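Local coordinates for protein putative nucleotidyltransferase (Sulfolobus solfataricus P2, PDB 2RFF) that probably acts as a nucleotidyltransferase, moving a nucleoside monophosphate onto an acceptor, at residues Ile13-Leu18 against Gly80-Ile85; Phe30-Glu35 against Phe57-Ile62; Tyr37-Arg42 against Asp52-Phe57. All coordinates share one frame; numbering follows the deposited sequence. Where two conformers were deposited one is given.

Contact 1 (Ile13-Leu18 against Gly80-Ile85). With EDO (1,2-ethanediol), chain C.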
loop_
_atom_site.group_PDB
_atom_site.type_symbol
_atom_site.label_atom_id
_atom_site.label_comp_id
_atom_site.label_asym_id
_atom_site.label_seq_id
_atom_site.Cartn_x
_atom_site.Cartn_y
_atom_site.Cartn_z
ATOM N N ILE A 13 -8.719 -2.318 -10.579
ATOM C CA ILE A 13 -8.198 -1.163 -11.299
ATOM C C ILE A 13 -8.438 0.119 -10.503
ATOM O O ILE A 13 -7.509 0.888 -10.243
ATOM C CB ILE A 13 -8.794 -1.052 -12.732
ATOM C CG1 ILE A 13 -8.373 -2.266 -13.564
ATOM C CG2 ILE A 13 -8.302 0.194 -13.452
ATOM C CD1 ILE A 13 -9.117 -2.432 -14.868
ATOM N N ARG A 14 -9.677 0.329 -10.067
ATOM C CA ARG A 14 -10.030 1.495 -9.288
ATOM C C ARG A 14 -9.247 1.602 -7.966
ATOM O O ARG A 14 -8.749 2.667 -7.600
ATOM C CB ARG A 14 -11.543 1.459 -9.018
ATOM C CG ARG A 14 -12.096 2.573 -8.242
ATOM C CD ARG A 14 -13.605 2.527 -8.224
ATOM N NE ARG A 14 -14.130 1.323 -7.565
ATOM C CZ ARG A 14 -14.788 0.286 -8.128
ATOM N NH1 ARG A 14 -15.069 0.192 -9.431
ATOM N NH2 ARG A 14 -15.176 -0.706 -7.342
HETATM N N MSE A 15 -9.057 0.472 -7.294
HETATM C CA MSE A 15 -8.380 0.455 -5.975
HETATM C C MSE A 15 -6.874 0.687 -6.112
HETATM O O MSE A 15 -6.288 1.368 -5.290
HETATM C CB MSE A 15 -8.694 -0.818 -5.193
HETATM C CG MSE A 15 -10.129 -0.927 -4.706
HETATM SE SE MSE A 15 -10.449 -0.476 -2.873
HETATM C CE MSE A 15 -10.106 1.395 -2.883
ATOM N N LEU A 16 -6.298 0.170 -7.173
ATOM C CA LEU A 16 -4.873 0.380 -7.443
ATOM C C LEU A 16 -4.640 1.853 -7.803
ATOM O O LEU A 16 -3.645 2.445 -7.387
ATOM C CB LEU A 16 -4.348 -0.569 -8.527
ATOM C CG LEU A 16 -4.208 -2.028 -8.116
ATOM C CD1 LEU A 16 -4.015 -2.961 -9.322
ATOM C CD2 LEU A 16 -3.084 -2.305 -7.065
ATOM N N LYS A 17 -5.574 2.454 -8.551
ATOM C CA LYS A 17 -5.448 3.859 -8.896
ATOM C C LYS A 17 -5.585 4.769 -7.647
ATOM O O LYS A 17 -4.853 5.746 -7.531
ATOM C CB LYS A 17 -6.371 4.204 -10.048
ATOM C CG LYS A 17 -5.918 3.557 -11.381
ATOM C CD LYS A 17 -6.909 3.840 -12.532
ATOM C CE LYS A 17 -6.529 3.205 -13.875
ATOM N NZ LYS A 17 -7.642 3.439 -14.883
ATOM N N LEU A 18 -6.487 4.437 -6.715
ATOM C CA LEU A 18 -6.596 5.159 -5.465
ATOM C C LEU A 18 -5.306 5.018 -4.641
ATOM O O LEU A 18 -4.818 6.025 -4.125
ATOM C CB LEU A 18 -7.771 4.690 -4.640
ATOM C CG LEU A 18 -7.936 5.284 -3.239
ATOM C CD1 LEU A 18 -7.988 6.813 -3.254
ATOM C CD2 LEU A 18 -9.107 4.645 -2.553
ATOM N N GLY A 80 -11.082 6.571 1.260
ATOM C CA GLY A 80 -11.661 5.452 0.541
ATOM C C GLY A 80 -11.599 4.171 1.352
ATOM O O GLY A 80 -11.276 4.198 2.524
ATOM N N ASN A 81 -11.829 3.046 0.687
ATOM C CA ASN A 81 -11.919 1.748 1.323
ATOM C C ASN A 81 -10.494 1.169 1.391
ATOM O O ASN A 81 -10.139 0.266 0.628
ATOM C CB ASN A 81 -12.848 0.893 0.456
ATOM C CG ASN A 81 -13.227 -0.361 1.103
ATOM O OD1 ASN A 81 -13.267 -0.426 2.327
ATOM N ND2 ASN A 81 -13.547 -1.387 0.299
ATOM N N VAL A 82 -9.708 1.757 2.292
ATOM C CA VAL A 82 -8.273 1.521 2.412
ATOM C C VAL A 82 -7.890 1.260 3.856
ATOM O O VAL A 82 -8.360 1.901 4.770
ATOM C CB VAL A 82 -7.472 2.802 1.917
ATOM C CG1 VAL A 82 -5.953 2.666 2.218
ATOM C CG2 VAL A 82 -7.661 3.014 0.420
ATOM N N ASP A 83 -7.019 0.296 4.082
ATOM C CA ASP A 83 -6.392 0.099 5.406
ATOM C C ASP A 83 -4.911 0.051 5.167
ATOM O O ASP A 83 -4.471 -0.074 4.023
ATOM C CB ASP A 83 -6.939 -1.112 6.147
ATOM C CG ASP A 83 -6.702 -1.045 7.672
ATOM O OD1 ASP A 83 -6.138 -0.070 8.179
ATOM O OD2 ASP A 83 -7.154 -1.957 8.392
ATOM N N TYR A 84 -4.154 0.253 6.234
ATOM C CA TYR A 84 -2.704 0.366 6.082
ATOM C C TYR A 84 -1.887 -0.098 7.277
ATOM O O TYR A 84 -2.397 -0.247 8.384
ATOM C CB TYR A 84 -2.385 1.863 5.740
ATOM C CG TYR A 84 -2.587 2.774 6.912
ATOM C CD1 TYR A 84 -3.830 3.335 7.170
ATOM C CD2 TYR A 84 -1.547 3.023 7.819
ATOM C CE1 TYR A 84 -4.026 4.151 8.287
ATOM C CE2 TYR A 84 -1.737 3.827 8.938
ATOM C CZ TYR A 84 -2.976 4.404 9.153
ATOM O OH TYR A 84 -3.156 5.191 10.263
ATOM N N ILE A 85 -0.608 -0.261 7.012
ATOM C CA ILE A 85 0.409 -0.515 8.044
ATOM C C ILE A 85 1.618 0.377 7.694
ATOM O O ILE A 85 1.921 0.554 6.512
ATOM C CB ILE A 85 0.904 -1.984 8.105
ATOM C CG1 ILE A 85 -0.267 -2.881 8.522
ATOM C CG2 ILE A 85 2.091 -2.194 9.111
ATOM C CD1 ILE A 85 0.039 -4.342 8.468
HETATM C C1 EDO C . -3.292 0.719 11.575
HETATM O O1 EDO C . -3.107 0.777 13.006
HETATM C C2 EDO C . -4.286 1.750 11.027
HETATM O O2 EDO C . -5.664 1.434 11.293
#

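Contact 2 (Phe30-Glu35 against Phe57-Ile62)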
loop_
_atom_site.group_PDB
_atom_site.type_symbol
_atom_site.label_atom_id
_atom_site.label_comp_id
_atom_site.label_asym_id
_atom_site.label_seq_id
_atom_site.Cartn_x
_atom_site.Cartn_y
_atom_site.Cartn_z
ATOM N N PHE A 30 7.459 12.674 2.380
ATOM C CA PHE A 30 8.464 12.050 3.184
ATOM C C PHE A 30 9.588 11.523 2.318
ATOM O O PHE A 30 9.434 10.487 1.671
ATOM C CB PHE A 30 7.811 10.946 3.963
ATOM C CG PHE A 30 6.730 11.425 4.883
ATOM C CD1 PHE A 30 7.052 11.987 6.097
ATOM C CD2 PHE A 30 5.377 11.372 4.500
ATOM C CE1 PHE A 30 6.042 12.476 6.936
ATOM C CE2 PHE A 30 4.384 11.866 5.329
ATOM C CZ PHE A 30 4.726 12.391 6.552
ATOM N N PRO A 31 10.742 12.222 2.300
ATOM C CA PRO A 31 11.912 11.737 1.577
ATOM C C PRO A 31 12.348 10.336 1.997
ATOM O O PRO A 31 12.893 9.631 1.171
ATOM C CB PRO A 31 12.994 12.784 1.905
ATOM C CG PRO A 31 12.260 14.008 2.210
ATOM C CD PRO A 31 11.034 13.533 2.924
ATOM N N ASN A 32 12.070 9.951 3.242
ATOM C CA ASN A 32 12.404 8.617 3.793
ATOM C C ASN A 32 11.413 7.480 3.460
ATOM O O ASN A 32 11.667 6.341 3.820
ATOM C CB ASN A 32 12.710 8.650 5.301
ATOM C CG ASN A 32 11.536 9.142 6.164
ATOM O OD1 ASN A 32 10.768 10.009 5.727
ATOM N ND2 ASN A 32 11.423 8.650 7.394
ATOM N N LEU A 33 10.304 7.764 2.775
ATOM C CA LEU A 33 9.437 6.692 2.255
ATOM C C LEU A 33 10.273 5.984 1.189
ATOM O O LEU A 33 10.752 6.617 0.257
ATOM C CB LEU A 33 8.149 7.205 1.621
ATOM C CG LEU A 33 7.233 6.033 1.185
ATOM C CD1 LEU A 33 6.566 5.364 2.367
ATOM C CD2 LEU A 33 6.194 6.566 0.251
ATOM N N GLU A 34 10.437 4.674 1.345
ATOM C CA GLU A 34 11.312 3.896 0.468
ATOM C C GLU A 34 10.591 2.914 -0.430
ATOM O O GLU A 34 10.982 2.730 -1.585
ATOM C CB GLU A 34 12.423 3.216 1.290
ATOM C CG GLU A 34 13.325 2.295 0.531
ATOM C CD GLU A 34 14.016 2.925 -0.689
ATOM O OE1 GLU A 34 14.173 4.155 -0.753
ATOM O OE2 GLU A 34 14.447 2.147 -1.579
ATOM N N GLU A 35 9.597 2.232 0.113
ATOM C CA GLU A 35 8.840 1.221 -0.610
ATOM C C GLU A 35 7.408 1.250 -0.140
ATOM O O GLU A 35 7.136 1.608 1.010
ATOM C CB GLU A 35 9.381 -0.206 -0.372
ATOM C CG GLU A 35 10.747 -0.481 -0.991
ATOM C CD GLU A 35 11.449 -1.737 -0.561
ATOM O OE1 GLU A 35 10.955 -2.536 0.258
ATOM O OE2 GLU A 35 12.535 -1.940 -1.103
ATOM N N PHE A 57 3.241 0.905 4.009
ATOM C CA PHE A 57 4.208 1.973 3.762
ATOM C C PHE A 57 5.498 1.584 4.501
ATOM O O PHE A 57 5.449 1.341 5.713
ATOM C CB PHE A 57 3.698 3.300 4.300
ATOM C CG PHE A 57 2.443 3.779 3.696
ATOM C CD1 PHE A 57 2.500 4.543 2.562
ATOM C CD2 PHE A 57 1.224 3.489 4.265
ATOM C CE1 PHE A 57 1.367 5.052 1.992
ATOM C CE2 PHE A 57 0.052 4.021 3.696
ATOM C CZ PHE A 57 0.127 4.772 2.562
ATOM N N VAL A 58 6.617 1.638 3.801
ATOM C CA VAL A 58 7.936 1.226 4.352
ATOM C C VAL A 58 8.862 2.433 4.298
ATOM O O VAL A 58 9.132 2.933 3.226
ATOM C CB VAL A 58 8.601 0.006 3.662
ATOM C CG1 VAL A 58 9.948 -0.409 4.353
ATOM C CG2 VAL A 58 7.626 -1.134 3.662
ATOM N N PHE A 59 9.265 2.923 5.469
ATOM C CA PHE A 59 10.103 4.112 5.621
ATOM C C PHE A 59 11.464 3.770 6.153
ATOM O O PHE A 59 11.592 2.846 6.917
ATOM C CB PHE A 59 9.510 5.104 6.637
ATOM C CG PHE A 59 8.190 5.731 6.232
ATOM C CD1 PHE A 59 6.992 5.088 6.465
ATOM C CD2 PHE A 59 8.135 7.038 5.722
ATOM C CE1 PHE A 59 5.740 5.721 6.146
ATOM C CE2 PHE A 59 6.916 7.649 5.370
ATOM C CZ PHE A 59 5.729 6.989 5.596
ATOM N N LYS A 60 12.462 4.547 5.758
ATOM C CA LYS A 60 13.802 4.421 6.348
ATOM C C LYS A 60 13.860 5.231 7.638
ATOM O O LYS A 60 13.224 6.260 7.747
ATOM C CB LYS A 60 14.882 4.923 5.377
ATOM C CG LYS A 60 14.866 4.132 4.094
ATOM C CD LYS A 60 16.135 4.201 3.267
ATOM C CE LYS A 60 16.189 5.363 2.330
ATOM N NZ LYS A 60 17.426 5.270 1.430
ATOM N N GLY A 61 14.591 4.724 8.627
ATOM C CA GLY A 61 14.893 5.447 9.855
ATOM C C GLY A 61 13.775 5.713 10.845
ATOM O O GLY A 61 13.831 6.721 11.563
ATOM N N ILE A 62 12.762 4.848 10.901
ATOM C CA ILE A 62 11.644 5.019 11.872
ATOM C C ILE A 62 11.566 3.886 12.896
ATOM O O ILE A 62 10.551 3.729 13.542
ATOM C CB ILE A 62 10.264 5.228 11.164
ATOM C CG1 ILE A 62 9.837 3.987 10.378
ATOM C CG2 ILE A 62 10.336 6.430 10.229
ATOM C CD1 ILE A 62 8.335 3.933 10.078
HETATM O O HOH W 1 15.906 6.206 -1.120
#

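Contact 3 (Tyr37-Arg42 against Asp52-Phe57)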
loop_
_atom_site.group_PDB
_atom_site.type_symbol
_atom_site.label_atom_id
_atom_site.label_comp_id
_atom_site.label_asym_id
_atom_site.label_seq_id
_atom_site.Cartn_x
_atom_site.Cartn_y
_atom_site.Cartn_z
ATOM N N TYR A 37 4.027 -1.509 -0.497
ATOM C CA TYR A 37 3.498 -2.791 -0.935
ATOM C C TYR A 37 1.964 -2.770 -0.819
ATOM O O TYR A 37 1.380 -2.058 0.023
ATOM C CB TYR A 37 4.058 -3.934 -0.088
ATOM C CG TYR A 37 5.540 -4.148 -0.196
ATOM C CD1 TYR A 37 6.434 -3.350 0.517
ATOM C CD2 TYR A 37 6.065 -5.148 -1.029
ATOM C CE1 TYR A 37 7.843 -3.594 0.459
ATOM C CE2 TYR A 37 7.449 -5.369 -1.103
ATOM C CZ TYR A 37 8.317 -4.537 -0.388
ATOM O OH TYR A 37 9.669 -4.692 -0.407
ATOM N N ILE A 38 1.336 -3.574 -1.676
ATOM C CA ILE A 38 -0.050 -3.969 -1.500
ATOM C C ILE A 38 0.004 -5.334 -0.783
ATOM O O ILE A 38 0.813 -6.214 -1.141
ATOM C CB ILE A 38 -0.824 -4.099 -2.824
ATOM C CG1 ILE A 38 -0.703 -2.814 -3.635
ATOM C CG2 ILE A 38 -2.287 -4.507 -2.540
ATOM C CD1 ILE A 38 -1.049 -1.530 -2.882
ATOM N N PHE A 39 -0.745 -5.478 0.303
ATOM C CA PHE A 39 -0.896 -6.742 0.994
ATOM C C PHE A 39 -2.369 -7.096 1.051
ATOM O O PHE A 39 -3.203 -6.418 0.440
ATOM C CB PHE A 39 -0.186 -6.744 2.368
ATOM C CG PHE A 39 -0.816 -5.866 3.443
ATOM C CD1 PHE A 39 -0.516 -4.524 3.531
ATOM C CD2 PHE A 39 -1.608 -6.424 4.433
ATOM C CE1 PHE A 39 -1.085 -3.714 4.551
ATOM C CE2 PHE A 39 -2.138 -5.646 5.471
ATOM C CZ PHE A 39 -1.887 -4.292 5.529
ATOM N N GLY A 40 -2.671 -8.210 1.696
ATOM C CA GLY A 40 -4.043 -8.644 1.840
ATOM C C GLY A 40 -4.613 -9.267 0.584
ATOM O O GLY A 40 -3.887 -9.650 -0.322
ATOM N N SER A 41 -5.940 -9.337 0.519
ATOM C CA SER A 41 -6.614 -10.105 -0.550
ATOM C C SER A 41 -6.377 -9.595 -1.947
ATOM O O SER A 41 -6.366 -10.395 -2.884
ATOM C CB SER A 41 -8.109 -10.235 -0.289
ATOM O OG SER A 41 -8.726 -8.991 -0.288
ATOM N N ARG A 42 -6.198 -8.272 -2.097
ATOM C CA ARG A 42 -5.904 -7.696 -3.429
ATOM C C ARG A 42 -4.487 -8.001 -3.912
ATOM O O ARG A 42 -4.218 -7.888 -5.085
ATOM C CB ARG A 42 -6.267 -6.211 -3.528
ATOM C CG ARG A 42 -7.791 -5.974 -3.450
ATOM C CD ARG A 42 -8.179 -4.520 -3.628
ATOM N NE ARG A 42 -9.631 -4.363 -3.544
ATOM C CZ ARG A 42 -10.492 -4.664 -4.516
ATOM N NH1 ARG A 42 -10.116 -5.091 -5.700
ATOM N NH2 ARG A 42 -11.777 -4.519 -4.301
ATOM N N ASP A 52 -11.466 -4.125 0.587
ATOM C CA ASP A 52 -10.653 -2.920 0.704
ATOM C C ASP A 52 -9.312 -3.201 0.030
ATOM O O ASP A 52 -9.085 -4.299 -0.525
ATOM C CB ASP A 52 -10.513 -2.448 2.152
ATOM C CG ASP A 52 -9.813 -3.434 3.031
ATOM O OD1 ASP A 52 -9.282 -4.448 2.529
ATOM O OD2 ASP A 52 -9.815 -3.173 4.248
ATOM N N ILE A 53 -8.462 -2.184 -0.008
ATOM C CA ILE A 53 -7.079 -2.394 -0.481
ATOM C C ILE A 53 -6.202 -2.086 0.748
ATOM O O ILE A 53 -6.420 -1.109 1.479
ATOM C CB ILE A 53 -6.682 -1.614 -1.746
ATOM C CG1 ILE A 53 -5.306 -2.085 -2.225
ATOM C CG2 ILE A 53 -6.622 -0.111 -1.505
ATOM C CD1 ILE A 53 -5.016 -1.675 -3.664
ATOM N N ASP A 54 -5.219 -2.945 0.989
ATOM C CA ASP A 54 -4.315 -2.827 2.132
ATOM C C ASP A 54 -2.948 -2.370 1.658
ATOM O O ASP A 54 -2.340 -3.022 0.798
ATOM C CB ASP A 54 -4.215 -4.172 2.828
ATOM C CG ASP A 54 -5.515 -4.611 3.427
ATOM O OD1 ASP A 54 -6.236 -3.789 4.019
ATOM O OD2 ASP A 54 -5.856 -5.796 3.326
ATOM N N ILE A 55 -2.472 -1.266 2.245
ATOM C CA ILE A 55 -1.253 -0.612 1.820
ATOM C C ILE A 55 -0.234 -0.638 2.937
ATOM O O ILE A 55 -0.516 -0.179 4.035
ATOM C CB ILE A 55 -1.525 0.849 1.411
ATOM C CG1 ILE A 55 -2.611 0.919 0.312
ATOM C CG2 ILE A 55 -0.202 1.496 0.907
ATOM C CD1 ILE A 55 -2.907 2.365 -0.074
ATOM N N LEU A 56 0.950 -1.173 2.644
ATOM C CA LEU A 56 2.086 -1.190 3.570
ATOM C C LEU A 56 3.057 -0.093 3.146
ATOM O O LEU A 56 3.622 -0.168 2.057
ATOM C CB LEU A 56 2.786 -2.551 3.590
ATOM C CG LEU A 56 4.134 -2.573 4.312
ATOM C CD1 LEU A 56 3.968 -2.135 5.762
ATOM C CD2 LEU A 56 4.808 -3.920 4.145
ATOM N N PHE A 57 3.241 0.905 4.009
ATOM C CA PHE A 57 4.208 1.973 3.762
ATOM C C PHE A 57 5.498 1.584 4.501
ATOM O O PHE A 57 5.449 1.341 5.713
ATOM C CB PHE A 57 3.698 3.300 4.300
ATOM C CG PHE A 57 2.443 3.779 3.696
ATOM C CD1 PHE A 57 2.500 4.543 2.562
ATOM C CD2 PHE A 57 1.224 3.489 4.265
ATOM C CE1 PHE A 57 1.367 5.052 1.992
ATOM C CE2 PHE A 57 0.052 4.021 3.696
ATOM C CZ PHE A 57 0.127 4.772 2.562
HETATM O O HOH W 2 -5.625 -5.654 -0.335
HETATM O O HOH W 3 -7.325 -8.822 2.972
HETATM O O HOH W 4 -8.044 -6.600 0.824
#

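Contact 1 (Ile13-Leu18 against Gly80-Ile85)
Leu18 and Val82 make the tight part of this contact, the methyl CD2 of Leu18 resting 3.7 Å from CG2 of Val82. Leu18 CG stands anti to the backbone N (chi1 175°), which swings the branch off helix 6-29 toward the start of strand 82-88. The same methyl lies 4.1 Å from CA of Gly80; a beta carbon on that residue would run into it, and the backbone there has a positive phi, so glycine suits the place twice over. Next comes an inverse gamma turn centred on Asn81. Its carbonyl O is approached at 3.6 Å by SE of Met15, a selenomethionine modelled in two conformations, which makes this detail tentative.

Further along the strand the helix segment no longer touches it and the surroundings turn polar. Asp83 OD1 takes the backbone N-H of Tyr84 at 2.8 Å, with the donor above the carboxylate plane. A 1,2-ethanediol molecule, probably from the crystallisation liquor, lays C2 over one face of the Tyr84 ring, 3.5 Å from CZ, and its O2 bonds weakly to Asp83 OD1. The tyrosine side chain packs on Met71 and Val74 of helix 67-74, and its CB on Phe57. An alanine in place of Tyr84 would strip away this aromatic surface, and is likely to leave a gap beside helix 67-74 and the diol without its platform.

With no hydrogen bond between the two segments, their direct contact rests on nonpolar packing through a few methyl groups, while the backbone of the strand spends its hydrogen bonds on neighbouring strand 53-59.

Contact 2 (Phe30-Glu35 against Phe57-Ile62)
Leu33 sets its CD1 methyl squarely over the Phe59 ring, 3.7 Å from the centroid and 11° off the normal, a CH-pi contact. With CG anti to the backbone N (chi1 -176°), the leucine folds over its cross-strand neighbour. The edge of Phe59 in turn faces the ring of Phe30 in an offset edge-to-face pair, centroids 5.7 Å apart.

Beside these rings Asn32 grips Lys60 twice: its O accepts Lys60 N at 2.8 Å, and its ND2 gives a hydrogen to Lys60 O at 3.0 Å, with that acceptor close to the amide plane. A short amide suits this place because it can reach back to the opposite backbone. Val58 O accepts both Glu34 N (2.9 Å) and Glu35 N (3.2 Å).

Farther out, a water joins Glu34 OE1 to Lys60 NZ, while Lys103 forms salt bridges with both Glu34 and Glu35, and Glu35 is also hydrogen-bonded to Tyr37 OH. Val26 and Ala27 of helix 6-29 back Leu33, and Met73 of helix 67-74 touches Phe30 and Phe59.

A type I turn from Phe30 to Leu33 leads from the long helix into the strand, and the two residues facing Val58 form a classic beta bulge in an antiparallel pair.

Contact 3 (Tyr37-Arg42 against Asp52-Phe57)
Asp52 offers its carbonyl O to Arg42 NE at 3.1 Å, a weak, bent bond that is only part of the arginine's hold: its guanidinium also reaches Gln12, Ser11 and the Ser51 carbonyl. A water that donates to Asp52 O also hydrogen-bonds Ser41 OG. Ile53 follows, with CB 3.8 Å from the arginine's CD and CG1 near CG2 of Ile38, its branched aliphatic chain matching both neighbours.

Over Asp54 lies the Phe39 ring, swung by a chi1 of 70° between the backbone N and the carbonyl carbon; its centroid is 3.4 Å from Asp54 CB, 6° off the normal. Asp54 O takes Phe39 N at 3.0 Å, and one water joins Asp54 N, Phe39 O and Arg42 N. A beta carbon on Gly40 would collide with Asp54 OD2.

At Ile55 the side chain lies on the same face as Ile38, whose CD1 it approaches loosely. Leu56 completes the ladder: its N and O bond Tyr37 O (2.8 Å) and Tyr37 N (2.9 Å), while its N lies at the edge of the Phe39 ring and its CB touches CD1.

The Gly-Ser pair at the start of helix 41-44 and the alternating aspartates match the signature of the polymerase-beta-like nucleotidyltransferases, in which such carboxylates typically bind divalent metal. The ring over its CB, the room left by Gly40 and the water on its N would together position Asp54.

How the contacts relate
From the N terminus, helix 6-29 supplies the first side of contact 1, whose loop closes only when the chain reaches residues 80-85, at the start of strand 82-88. Contacts 2 and 3 both lie within that span. Strand 33-39 leaves the helix and meets strand 53-59 twice: contact 2 pairs the beginning of the former with the end of the latter, and contact 3, nested inside it, pairs their opposite ends around the short helix 41-44. The loops nest without crossing. Contacts 2 and 3 share Phe57 and have centres about 17 Å apart. Strand 82-88 runs parallel beside strand 53-59, with Phe57 N 2.9 Å from Ile85 O, and contact 1 lays helix 6-29 against the start of that strand.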